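Long-range contacts in thymidylate synthase 1 (Bacillus subtilis, PDB 1BSF), which catalyses the reductive methylation of dUMP to dTMP, with 5,10-methylenetetrahydrofolate serving as both methyl donor and reductant: residues F49-V54 against Y208-Y213; P55-K60 against K231-R236; H142-W147 against Y162-Y167; Q199-Q204 against K251-F256. All blocks are in the same frame, centred on the assembly; numbering follows the deposited sequence.

Contact 1: F49-V54 against Y208-Y213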
# COMPACT_ATOMS: atom_id res chain seq x y z
N PHE A 49 3.23 -4.46 -15.24
CA PHE A 49 3.15 -4.35 -16.70
C PHE A 49 4.06 -3.25 -17.26
O PHE A 49 4.08 -2.13 -16.75
CB PHE A 49 1.70 -4.09 -17.11
CG PHE A 49 0.75 -5.12 -16.58
CD1 PHE A 49 0.18 -4.97 -15.31
CD2 PHE A 49 0.47 -6.27 -17.32
CE1 PHE A 49 -0.64 -5.97 -14.78
CE2 PHE A 49 -0.35 -7.26 -16.80
CZ PHE A 49 -0.90 -7.11 -15.52
N ASP A 50 4.82 -3.57 -18.31
CA ASP A 50 5.75 -2.59 -18.88
C ASP A 50 5.10 -1.55 -19.77
O ASP A 50 5.75 -0.58 -20.18
CB ASP A 50 6.89 -3.30 -19.63
CG ASP A 50 6.39 -4.19 -20.75
OD1 ASP A 50 5.35 -3.86 -21.37
OD2 ASP A 50 7.05 -5.22 -21.02
N ASN A 51 3.81 -1.76 -20.05
CA ASN A 51 2.99 -0.86 -20.87
C ASN A 51 3.22 -0.94 -22.37
O ASN A 51 3.08 0.05 -23.09
CB ASN A 51 3.16 0.59 -20.41
CG ASN A 51 1.99 1.07 -19.61
OD1 ASN A 51 0.88 0.55 -19.75
ND2 ASN A 51 2.22 2.07 -18.75
N SER A 52 3.59 -2.13 -22.83
CA SER A 52 3.81 -2.34 -24.25
C SER A 52 2.46 -2.72 -24.82
O SER A 52 2.27 -2.77 -26.04
CB SER A 52 4.81 -3.48 -24.46
OG SER A 52 4.65 -4.51 -23.51
N GLU A 53 1.52 -2.97 -23.91
CA GLU A 53 0.15 -3.33 -24.29
C GLU A 53 -0.85 -3.04 -23.17
O GLU A 53 -0.47 -2.79 -22.02
CB GLU A 53 0.08 -4.80 -24.69
CG GLU A 53 0.38 -5.77 -23.57
CD GLU A 53 0.73 -7.13 -24.11
OE1 GLU A 53 1.36 -7.20 -25.19
OE2 GLU A 53 0.37 -8.13 -23.46
N VAL A 54 -2.13 -3.08 -23.52
CA VAL A 54 -3.22 -2.82 -22.59
C VAL A 54 -3.48 -4.03 -21.69
O VAL A 54 -3.72 -5.14 -22.17
CB VAL A 54 -4.54 -2.47 -23.36
CG1 VAL A 54 -5.77 -2.91 -22.58
CG2 VAL A 54 -4.59 -0.97 -23.65
N TYR A 208 4.44 12.98 -20.39
CA TYR A 208 5.49 12.09 -19.91
C TYR A 208 5.19 10.70 -20.46
O TYR A 208 4.04 10.28 -20.46
CB TYR A 208 5.48 12.00 -18.39
CG TYR A 208 6.15 13.14 -17.67
CD1 TYR A 208 7.54 13.20 -17.57
CD2 TYR A 208 5.39 14.12 -17.05
CE1 TYR A 208 8.16 14.22 -16.85
CE2 TYR A 208 6.00 15.13 -16.33
CZ TYR A 208 7.38 15.18 -16.22
OH TYR A 208 7.97 16.19 -15.48
N GLU A 209 6.23 10.00 -20.90
CA GLU A 209 6.06 8.65 -21.42
C GLU A 209 5.54 7.77 -20.29
O GLU A 209 5.70 8.11 -19.11
CB GLU A 209 7.40 8.11 -21.92
CG GLU A 209 7.65 8.31 -23.41
CD GLU A 209 8.68 7.33 -23.95
OE1 GLU A 209 9.76 7.22 -23.33
OE2 GLU A 209 8.43 6.67 -24.98
N LEU A 210 4.93 6.64 -20.63
CA LEU A 210 4.40 5.74 -19.61
C LEU A 210 5.48 4.86 -19.03
O LEU A 210 6.31 4.31 -19.76
CB LEU A 210 3.30 4.86 -20.19
CG LEU A 210 2.70 5.32 -21.51
CD1 LEU A 210 2.31 4.11 -22.38
CD2 LEU A 210 1.50 6.21 -21.20
N GLY A 211 5.47 4.73 -17.71
CA GLY A 211 6.45 3.90 -17.04
C GLY A 211 5.80 2.57 -16.73
O GLY A 211 4.80 2.22 -17.35
N GLU A 212 6.35 1.82 -15.79
CA GLU A 212 5.79 0.52 -15.44
C GLU A 212 4.44 0.69 -14.76
O GLU A 212 4.22 1.66 -14.04
CB GLU A 212 6.74 -0.22 -14.49
CG GLU A 212 7.03 -1.68 -14.88
CD GLU A 212 7.24 -2.59 -13.68
OE1 GLU A 212 8.14 -2.31 -12.85
OE2 GLU A 212 6.50 -3.59 -13.56
N TYR A 213 3.53 -0.24 -14.99
CA TYR A 213 2.23 -0.18 -14.32
C TYR A 213 2.24 -1.35 -13.36
O TYR A 213 2.40 -2.50 -13.76
CB TYR A 213 1.08 -0.29 -15.32
CG TYR A 213 -0.27 -0.40 -14.65
CD1 TYR A 213 -0.63 0.48 -13.62
CD2 TYR A 213 -1.17 -1.39 -15.02
CE1 TYR A 213 -1.85 0.36 -12.97
CE2 TYR A 213 -2.39 -1.52 -14.38
CZ TYR A 213 -2.73 -0.64 -13.36
OH TYR A 213 -3.93 -0.79 -12.74

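Contact 2: P55-K60 against K231-R236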
# COMPACT_ATOMS: atom_id res chain seq x y z
N PRO A 55 -3.45 -3.84 -20.35
CA PRO A 55 -3.70 -4.99 -19.49
C PRO A 55 -5.19 -5.31 -19.47
O PRO A 55 -5.95 -4.71 -18.71
CB PRO A 55 -3.19 -4.54 -18.12
CG PRO A 55 -3.38 -3.07 -18.15
CD PRO A 55 -3.21 -2.61 -19.57
N ILE A 56 -5.60 -6.26 -20.30
CA ILE A 56 -7.00 -6.63 -20.37
C ILE A 56 -7.16 -8.11 -20.71
O ILE A 56 -6.44 -8.64 -21.55
CB ILE A 56 -7.73 -5.79 -21.45
CG1 ILE A 56 -9.19 -6.24 -21.59
CG2 ILE A 56 -7.02 -5.94 -22.78
CD1 ILE A 56 -10.18 -5.26 -21.01
N LEU A 57 -8.12 -8.76 -20.06
CA LEU A 57 -8.39 -10.17 -20.30
C LEU A 57 -8.84 -10.38 -21.75
O LEU A 57 -9.57 -9.56 -22.32
CB LEU A 57 -9.50 -10.67 -19.37
CG LEU A 57 -9.20 -11.24 -17.99
CD1 LEU A 57 -10.51 -11.42 -17.24
CD2 LEU A 57 -8.47 -12.56 -18.10
N THR A 58 -8.39 -11.48 -22.35
CA THR A 58 -8.76 -11.80 -23.73
C THR A 58 -9.46 -13.15 -23.73
O THR A 58 -9.89 -13.63 -24.78
CB THR A 58 -7.53 -11.86 -24.65
OG1 THR A 58 -6.96 -13.18 -24.61
CG2 THR A 58 -6.47 -10.85 -24.21
N THR A 59 -9.55 -13.77 -22.56
CA THR A 59 -10.23 -15.05 -22.42
C THR A 59 -11.63 -14.76 -21.90
O THR A 59 -12.36 -15.66 -21.46
CB THR A 59 -9.53 -15.98 -21.41
OG1 THR A 59 -9.62 -15.41 -20.10
CG2 THR A 59 -8.08 -16.21 -21.81
N LYS A 60 -12.00 -13.49 -21.95
CA LYS A 60 -13.31 -13.05 -21.51
C LYS A 60 -13.36 -11.56 -21.74
O LYS A 60 -12.32 -10.89 -21.79
CB LYS A 60 -13.51 -13.38 -20.02
CG LYS A 60 -13.86 -12.18 -19.15
CD LYS A 60 -14.45 -12.61 -17.81
CE LYS A 60 -14.17 -11.59 -16.70
NZ LYS A 60 -13.73 -12.25 -15.43
N LYS A 231 -11.29 -22.56 -14.28
CA LYS A 231 -10.41 -23.56 -14.89
C LYS A 231 -10.56 -23.61 -16.41
O LYS A 231 -9.59 -23.90 -17.13
CB LYS A 231 -10.71 -24.94 -14.30
CG LYS A 231 -10.82 -24.92 -12.78
CD LYS A 231 -11.89 -25.88 -12.28
CE LYS A 231 -11.45 -26.57 -11.00
NZ LYS A 231 -10.04 -27.06 -11.07
N ILE A 232 -11.76 -23.32 -16.89
CA ILE A 232 -12.04 -23.33 -18.32
C ILE A 232 -11.42 -22.08 -18.93
O ILE A 232 -10.81 -22.13 -20.00
CB ILE A 232 -13.56 -23.30 -18.61
CG1 ILE A 232 -14.14 -24.71 -18.57
CG2 ILE A 232 -13.82 -22.67 -19.98
CD1 ILE A 232 -15.64 -24.73 -18.38
N GLN A 233 -11.58 -20.96 -18.23
CA GLN A 233 -11.06 -19.69 -18.70
C GLN A 233 -9.57 -19.80 -18.93
O GLN A 233 -9.03 -19.25 -19.89
CB GLN A 233 -11.35 -18.60 -17.67
CG GLN A 233 -11.11 -17.20 -18.18
CD GLN A 233 -11.63 -16.17 -17.22
OE1 GLN A 233 -12.42 -16.48 -16.34
NE2 GLN A 233 -11.19 -14.92 -17.39
N MET A 234 -8.90 -20.54 -18.05
CA MET A 234 -7.47 -20.75 -18.13
C MET A 234 -7.06 -21.41 -19.44
O MET A 234 -6.07 -21.02 -20.05
CB MET A 234 -7.01 -21.62 -16.98
CG MET A 234 -7.68 -21.28 -15.68
SD MET A 234 -6.54 -20.41 -14.61
CE MET A 234 -5.29 -21.66 -14.42
N GLU A 235 -7.84 -22.41 -19.84
CA GLU A 235 -7.56 -23.16 -21.07
C GLU A 235 -8.10 -22.49 -22.32
O GLU A 235 -7.83 -22.92 -23.44
CB GLU A 235 -8.13 -24.58 -20.96
CG GLU A 235 -7.18 -25.55 -20.25
CD GLU A 235 -7.76 -26.13 -18.98
OE1 GLU A 235 -8.70 -26.94 -19.09
OE2 GLU A 235 -7.28 -25.76 -17.87
N ARG A 236 -8.87 -21.43 -22.13
CA ARG A 236 -9.43 -20.68 -23.24
C ARG A 236 -8.28 -20.15 -24.09
O ARG A 236 -7.13 -20.16 -23.66
CB ARG A 236 -10.29 -19.53 -22.71
CG ARG A 236 -10.97 -18.70 -23.78
CD ARG A 236 -12.43 -19.12 -23.94
NE ARG A 236 -13.31 -18.41 -23.01
CZ ARG A 236 -14.61 -18.66 -22.89
NH1 ARG A 236 -15.17 -19.61 -23.65
NH2 ARG A 236 -15.35 -17.97 -22.04

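Contact 3: H142-W147 against Y162-Y167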
# COMPACT_ATOMS: atom_id res chain seq x y z
N HIS A 142 4.01 11.88 -4.39
CA HIS A 142 2.83 11.83 -5.24
C HIS A 142 1.89 10.72 -4.79
O HIS A 142 1.94 9.60 -5.31
CB HIS A 142 3.23 11.60 -6.70
CG HIS A 142 4.46 12.36 -7.12
ND1 HIS A 142 4.47 13.72 -7.28
CD2 HIS A 142 5.69 11.93 -7.48
CE1 HIS A 142 5.65 14.11 -7.71
NE2 HIS A 142 6.42 13.04 -7.84
N ILE A 143 1.00 11.02 -3.84
CA ILE A 143 0.07 10.01 -3.35
C ILE A 143 -1.39 10.46 -3.18
O ILE A 143 -1.67 11.51 -2.59
CB ILE A 143 0.54 9.44 -1.99
CG1 ILE A 143 2.00 8.97 -2.08
CG2 ILE A 143 -0.35 8.27 -1.58
CD1 ILE A 143 2.50 8.38 -0.78
N THR A 144 -2.32 9.66 -3.72
CA THR A 144 -3.75 9.92 -3.55
C THR A 144 -4.16 8.87 -2.53
O THR A 144 -3.66 7.72 -2.55
CB THR A 144 -4.58 9.72 -4.82
OG1 THR A 144 -5.19 8.43 -4.79
CG2 THR A 144 -3.73 9.87 -6.07
N MET A 145 -5.08 9.26 -1.64
CA MET A 145 -5.51 8.39 -0.56
C MET A 145 -7.02 8.43 -0.37
O MET A 145 -7.60 9.48 -0.12
CB MET A 145 -4.79 8.84 0.73
CG MET A 145 -5.09 8.04 1.99
SD MET A 145 -5.03 6.26 1.74
CE MET A 145 -3.39 6.12 1.07
N LEU A 146 -7.68 7.28 -0.51
CA LEU A 146 -9.13 7.22 -0.33
C LEU A 146 -9.46 6.84 1.10
O LEU A 146 -10.40 7.36 1.69
CB LEU A 146 -9.77 6.23 -1.31
CG LEU A 146 -10.03 6.76 -2.72
CD1 LEU A 146 -10.81 5.74 -3.52
CD2 LEU A 146 -10.77 8.07 -2.66
N TRP A 147 -8.65 5.94 1.66
CA TRP A 147 -8.82 5.48 3.04
C TRP A 147 -8.66 6.62 4.06
O TRP A 147 -7.57 6.84 4.59
CB TRP A 147 -7.80 4.39 3.36
CG TRP A 147 -8.19 3.56 4.53
CD1 TRP A 147 -7.80 3.73 5.83
CD2 TRP A 147 -9.05 2.41 4.52
NE1 TRP A 147 -8.35 2.76 6.62
CE2 TRP A 147 -9.13 1.93 5.85
CE3 TRP A 147 -9.76 1.74 3.52
CZ2 TRP A 147 -9.89 0.81 6.20
CZ3 TRP A 147 -10.52 0.62 3.87
CH2 TRP A 147 -10.58 0.17 5.20
N TYR A 162 -7.86 1.96 -3.02
CA TYR A 162 -7.88 3.18 -2.22
C TYR A 162 -6.72 4.17 -2.37
O TYR A 162 -6.86 5.34 -2.01
CB TYR A 162 -8.03 2.81 -0.74
CG TYR A 162 -6.91 1.96 -0.17
CD1 TYR A 162 -6.61 0.70 -0.69
CD2 TYR A 162 -6.14 2.42 0.91
CE1 TYR A 162 -5.57 -0.09 -0.14
CE2 TYR A 162 -5.11 1.64 1.46
CZ TYR A 162 -4.83 0.39 0.94
OH TYR A 162 -3.81 -0.36 1.51
N GLU A 163 -5.58 3.71 -2.87
CA GLU A 163 -4.44 4.61 -3.03
C GLU A 163 -3.65 4.37 -4.30
O GLU A 163 -3.87 3.41 -5.04
CB GLU A 163 -3.49 4.54 -1.82
CG GLU A 163 -3.07 3.13 -1.40
CD GLU A 163 -1.56 2.94 -1.32
OE1 GLU A 163 -0.85 3.85 -0.84
OE2 GLU A 163 -1.09 1.87 -1.74
N THR A 164 -2.71 5.28 -4.54
CA THR A 164 -1.83 5.22 -5.70
C THR A 164 -0.55 5.99 -5.37
O THR A 164 -0.54 6.90 -4.52
CB THR A 164 -2.48 5.84 -6.96
OG1 THR A 164 -2.47 7.27 -6.85
CG2 THR A 164 -3.92 5.37 -7.13
N GLN A 165 0.53 5.59 -6.03
CA GLN A 165 1.81 6.24 -5.87
C GLN A 165 2.42 6.34 -7.26
O GLN A 165 2.62 5.33 -7.93
CB GLN A 165 2.74 5.44 -4.95
CG GLN A 165 3.16 6.18 -3.70
CD GLN A 165 4.58 5.91 -3.31
OE1 GLN A 165 4.90 4.82 -2.83
NE2 GLN A 165 5.44 6.89 -3.49
N TRP A 166 2.66 7.57 -7.70
CA TRP A 166 3.26 7.84 -8.99
C TRP A 166 4.74 8.21 -8.83
O TRP A 166 5.18 8.65 -7.76
CB TRP A 166 2.54 9.01 -9.69
CG TRP A 166 1.04 8.90 -9.68
CD1 TRP A 166 0.22 9.04 -8.60
CD2 TRP A 166 0.19 8.62 -10.80
NE1 TRP A 166 -1.08 8.85 -8.97
CE2 TRP A 166 -1.13 8.60 -10.32
CE3 TRP A 166 0.42 8.39 -12.16
CZ2 TRP A 166 -2.23 8.35 -11.16
CZ3 TRP A 166 -0.66 8.14 -13.00
CH2 TRP A 166 -1.98 8.12 -12.49
N TYR A 167 5.48 8.01 -9.92
CA TYR A 167 6.90 8.34 -9.96
C TYR A 167 7.20 8.92 -11.34
O TYR A 167 6.66 8.48 -12.35
CB TYR A 167 7.75 7.08 -9.72
CG TYR A 167 7.36 6.24 -8.51
CD1 TYR A 167 7.89 6.50 -7.25
CD2 TYR A 167 6.49 5.16 -8.64
CE1 TYR A 167 7.56 5.70 -6.15
CE2 TYR A 167 6.15 4.36 -7.54
CZ TYR A 167 6.68 4.63 -6.31
OH TYR A 167 6.31 3.86 -5.22

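Contact 4: Q199-Q204 against K251-F256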
# COMPACT_ATOMS: atom_id res chain seq x y z
N GLN A 199 -3.88 6.07 -15.79
CA GLN A 199 -2.45 6.31 -15.97
C GLN A 199 -2.13 6.92 -17.34
O GLN A 199 -1.41 7.93 -17.44
CB GLN A 199 -1.66 5.02 -15.82
CG GLN A 199 -0.27 5.12 -16.39
CD GLN A 199 0.62 3.98 -15.95
OE1 GLN A 199 0.14 2.87 -15.68
NE2 GLN A 199 1.93 4.23 -15.87
N ARG A 200 -2.65 6.29 -18.38
CA ARG A 200 -2.45 6.76 -19.74
C ARG A 200 -2.97 8.18 -19.90
O ARG A 200 -2.39 8.98 -20.62
CB ARG A 200 -3.17 5.84 -20.72
CG ARG A 200 -2.42 4.57 -21.02
CD ARG A 200 -3.33 3.36 -20.89
NE ARG A 200 -2.59 2.09 -20.94
CZ ARG A 200 -1.84 1.70 -21.96
NH1 ARG A 200 -1.71 2.47 -23.02
NH2 ARG A 200 -1.21 0.53 -21.91
N MET A 201 -4.06 8.48 -19.21
CA MET A 201 -4.68 9.81 -19.27
C MET A 201 -3.81 10.95 -18.69
O MET A 201 -3.58 11.96 -19.34
CB MET A 201 -6.02 9.80 -18.54
CG MET A 201 -7.17 9.24 -19.35
SD MET A 201 -8.58 8.94 -18.27
CE MET A 201 -9.11 10.61 -17.90
N ILE A 202 -3.37 10.80 -17.45
CA ILE A 202 -2.54 11.84 -16.87
C ILE A 202 -1.20 11.87 -17.60
O ILE A 202 -0.59 12.94 -17.74
CB ILE A 202 -2.30 11.61 -15.36
CG1 ILE A 202 -3.35 10.64 -14.80
CG2 ILE A 202 -2.33 12.94 -14.63
CD1 ILE A 202 -3.91 11.00 -13.43
N ALA A 203 -0.75 10.71 -18.07
CA ALA A 203 0.51 10.60 -18.79
C ALA A 203 0.50 11.57 -19.96
O ALA A 203 1.40 12.40 -20.11
CB ALA A 203 0.71 9.17 -19.29
N GLN A 204 -0.53 11.45 -20.79
CA GLN A 204 -0.68 12.30 -21.96
C GLN A 204 -0.78 13.80 -21.63
O GLN A 204 -0.15 14.62 -22.30
CB GLN A 204 -1.91 11.86 -22.75
CG GLN A 204 -2.58 12.97 -23.55
CD GLN A 204 -3.45 12.43 -24.67
OE1 GLN A 204 -2.97 12.13 -25.76
NE2 GLN A 204 -4.75 12.32 -24.41
N LYS A 251 -5.76 18.29 -23.88
CA LYS A 251 -4.62 18.82 -23.14
C LYS A 251 -4.97 19.14 -21.69
O LYS A 251 -4.17 19.71 -20.94
CB LYS A 251 -4.09 20.09 -23.84
CG LYS A 251 -3.65 19.87 -25.28
CD LYS A 251 -2.53 20.82 -25.67
CE LYS A 251 -2.36 20.91 -27.18
NZ LYS A 251 -3.57 21.46 -27.83
N ASP A 252 -6.18 18.76 -21.29
CA ASP A 252 -6.63 18.99 -19.92
C ASP A 252 -7.34 17.76 -19.38
O ASP A 252 -8.17 17.15 -20.06
CB ASP A 252 -7.56 20.19 -19.87
CG ASP A 252 -7.84 20.62 -18.46
OD1 ASP A 252 -6.87 20.84 -17.72
OD2 ASP A 252 -9.03 20.74 -18.10
N PHE A 253 -7.01 17.39 -18.14
CA PHE A 253 -7.59 16.22 -17.49
C PHE A 253 -9.11 16.22 -17.51
O PHE A 253 -9.75 15.19 -17.74
CB PHE A 253 -7.08 16.14 -16.04
CG PHE A 253 -7.49 14.88 -15.31
CD1 PHE A 253 -6.93 13.66 -15.65
CD2 PHE A 253 -8.44 14.92 -14.29
CE1 PHE A 253 -7.32 12.50 -14.99
CE2 PHE A 253 -8.83 13.76 -13.62
CZ PHE A 253 -8.28 12.55 -13.97
N TYR A 254 -9.70 17.39 -17.28
CA TYR A 254 -11.15 17.52 -17.24
C TYR A 254 -11.79 17.79 -18.59
O TYR A 254 -12.90 18.32 -18.66
CB TYR A 254 -11.52 18.63 -16.27
CG TYR A 254 -10.80 18.50 -14.95
CD1 TYR A 254 -11.32 17.72 -13.92
CD2 TYR A 254 -9.59 19.17 -14.72
CE1 TYR A 254 -10.67 17.61 -12.70
CE2 TYR A 254 -8.92 19.06 -13.51
CZ TYR A 254 -9.47 18.28 -12.49
OH TYR A 254 -8.84 18.21 -11.27
N ASP A 255 -11.10 17.41 -19.66
CA ASP A 255 -11.62 17.60 -21.01
C ASP A 255 -12.03 16.23 -21.57
O ASP A 255 -12.83 16.14 -22.51
CB ASP A 255 -10.55 18.23 -21.90
CG ASP A 255 -10.58 19.74 -21.86
OD1 ASP A 255 -11.46 20.32 -21.19
OD2 ASP A 255 -9.71 20.36 -22.52
N PHE A 256 -11.47 15.18 -20.98
CA PHE A 256 -11.75 13.81 -21.40
C PHE A 256 -13.22 13.45 -21.22
O PHE A 256 -13.86 13.84 -20.25
CB PHE A 256 -10.90 12.82 -20.59
CG PHE A 256 -9.45 12.79 -20.99
CD1 PHE A 256 -9.07 12.26 -22.22
CD2 PHE A 256 -8.47 13.32 -20.16
CE1 PHE A 256 -7.73 12.26 -22.61
CE2 PHE A 256 -7.14 13.32 -20.54
CZ PHE A 256 -6.76 12.79 -21.77

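Contact 1: F49-V54 against Y208-Y213
Phe-49 and Tyr-213 make the tight end of this contact. They form an antiparallel hydrogen-bonded pair: Phe-49 N reaches Tyr-213 O and Tyr-213 N reaches Phe-49 O, each over 2.6 Å and in the carbonyl plane, the second almost straight (175° at the hydrogen). The two side chains leave the sheet together, side by side, with Phe-49 CD1 at 3.8 Å from Tyr-213 CD2, while Tyr-213 O sits at the edge of the Phe-49 ring. The pair fastens the end of strand 39-49 to strand 209-223 in the mixed sheet of the thymidylate synthase fold, just where the chain turns away. An Asx turn follows, Asp-50 OD1 taking the N-H of Ser-52 at 2.9 Å. Asn-51, with positive phi (77°), swings back and gives its amide ND2 to Gly-211 O at 2.9 Å, in a bond bent to 136°. ND2 also lies 3.3 Å from Leu-210 CB, the two side chains crossing at about a right angle. The outer side is looser. Asp-50 is exposed and turned from strand 209-223; Glu-212 also points away, brushing Phe-49 O with CG at 3.5 Å and sending its carboxylate to a salt bridge with Arg-48.

Contact 2: P55-K60 against K231-R236
Thr-59 is met by two side chains, Gln-233 at about a right angle and Arg-236 at a slant. Gln-233 runs out fully extended, its CG anti to the backbone N (chi1 -168°), a course that carries its amide past the threonine side chain. CG lies 3.0 Å from Thr-59 OG1, and the end of the chain then donates NE2 to the same OG1 at 3.2 Å, with the oxygen close to the amide plane. The amide nitrogen is wedged among aliphatic groups: Leu-57 CD1 stands 3.6 Å from Gln-233 NE2, its side chain nearly perpendicular to the glutamine, and Lys-60 CB is 3.8 Å from that nitrogen. Arg-236 works on the backbone of Thr-59 instead. Its chain bends at chi2 and chi3, which folds the guanidinium back so that NE reaches Thr-59 O at 3.3 Å along a nearly straight line (164° at the hydrogen). The oxygen lies at the edge of the guanidinium, in its plane, yet the donor stands well above the carbonyl plane. Closer to the backbone of Arg-236, its CB packs 3.9 Å from Thr-59 CB. Asp-4, on helix 3-17, packs against both Leu-57 and Thr-59, and Pro-189 lies against Leu-57 and Lys-60. The contact thus ties the long connection between strand 39-49 and helix 64-77 to helix 225-235 of the thymidylate synthase fold, with the side chain of Lys-60 about 8 Å from that of Asp-183, a predicted folate-binding residue.

Contact 3: H142-W147 against Y162-Y167
Tyr-162 O receives the N-H of Leu-146 at 2.6 Å, the shortest polar bond here, and Leu-146 CB presses on the same oxygen. At the other end His-142 O takes Trp-166 N at 3.2 Å, together with a CA-H contact from Gln-165. Between them Thr-144 and Thr-164 form a hydrogen-bonded pair: Thr-164 N to Thr-144 O is 3.3 Å, the return bond weak. Their side chains share one face of the sheet, where Trp-75 of helix 64-77 packs on both, and Trp-166 NE1 is weakly bonded to Thr-164 OG1. The opposite face carries Ile-143, Met-145, Glu-163 and Gln-165. Ile-143 CG1 approaches Gln-165 CG to 3.4 Å, and Met-145, bent at chi2 and chi3, lays CE 3.3 Å from Glu-163 CB. Met-145 SD stands obliquely beside the Tyr-162 ring in a Met-aromatic contact, 4.1 Å from Tyr-162 CD2. Tyr-162 CG takes the position between N and carbonyl carbon (chi1 61°), and its ring is held from both sides: Glu-163 CG lies over one face, while Trp-147 turns an edge to the other in a T-shaped pair (centroids 6.0 Å apart, planes at 68°). The polar ends reach across the dimer: Tyr-162 OH bonds to Glu-163 of the second subunit, and Gln-165 OE1 to Arg-178 of the second subunit. Segments 143-145 and 162-167 run antiparallel (177°), in the packed-sheet dimer interface of thymidylate synthases; the second strand begins directly after the predicted nucleophile Cys-160.

Contact 4: Q199-Q204 against K251-F256
Met-201 makes aromatic contacts with Phe-256 and Phe-253. Its side chain slides past that of Phe-256 in the opposite direction, with CG centred over one face of the ring, 4.2 Å from the centroid and only 7° off the normal: a CH-pi contact. SD stays above the same face but farther out, a distant Met-aromatic contact at 5.0 Å from the centroid of Phe-256. The bend at chi3 (71°) then brings CE to 3.6 Å from Phe-256 CD2. The same methyl is shared by both phenylalanines, since Met-201 CE also lies 3.9 Å from Phe-253 CE1. Apolar packing continues with Ile-202, whose CD1 comes to 4.0 Å from Phe-253 CE1, the two side chains crossing at a slant. In this way one side of helix 188-206 of the thymidylate synthase fold, around residues 201-204, packs against the loop between the short strands 245-246 and 261-262; Leu-71 and Leu-72 of helix 64-77 pack on Met-201, and Val-126 of helix 125-135 packs on Phe-253. An amide-ring contact closes the flank. Gln-204, extended beyond CG, presents NE2 at the edge of the Phe-256 ring, 3.4 Å from CZ, with amide and ring planes only 6° apart, so the amide lies nearly level with the ring and does not stack over it. NE2 has its hydrogen bond with Asn-247 O. Hydrogen bonds directly between helix residues 199-204 and loop residues 251-256 are absent. The loop is held by other polar ties: Asp-255 N bonds back to Asp-252 O at 3.0 Å, and Gln-76 NE2 bonds to the carbonyls of Phe-253 and Phe-256.

Overall arrangement
Contact 4 touches contacts 1 and 3, which stay about 7 Å apart at their nearest atoms; contact 2 touches contact 1. Segment 49-54 continues directly into 55-60, and Phe-49 CD2 packs 4.1 Å from Pro-55 CB. Contact 1 meets helix 188-206 of contact 4, where Tyr-208 N is 3.1 Å from Ala-203 O, a probable hydrogen bond. Contact 3 meets that helix from the sheet, Trp-166 CH2 lying 3.6 Å from Ile-202 CD1. Contacts 2 and 3 lie about 29 Å apart between centres. Side chains predicted to bind dUMP, shared between the two subunits, lie about 4 Å (Arg-180 to Trp-147) and 7 Å (Asn-191 to Tyr-213) from those of contacts 3 and 1; contact 4 lies away.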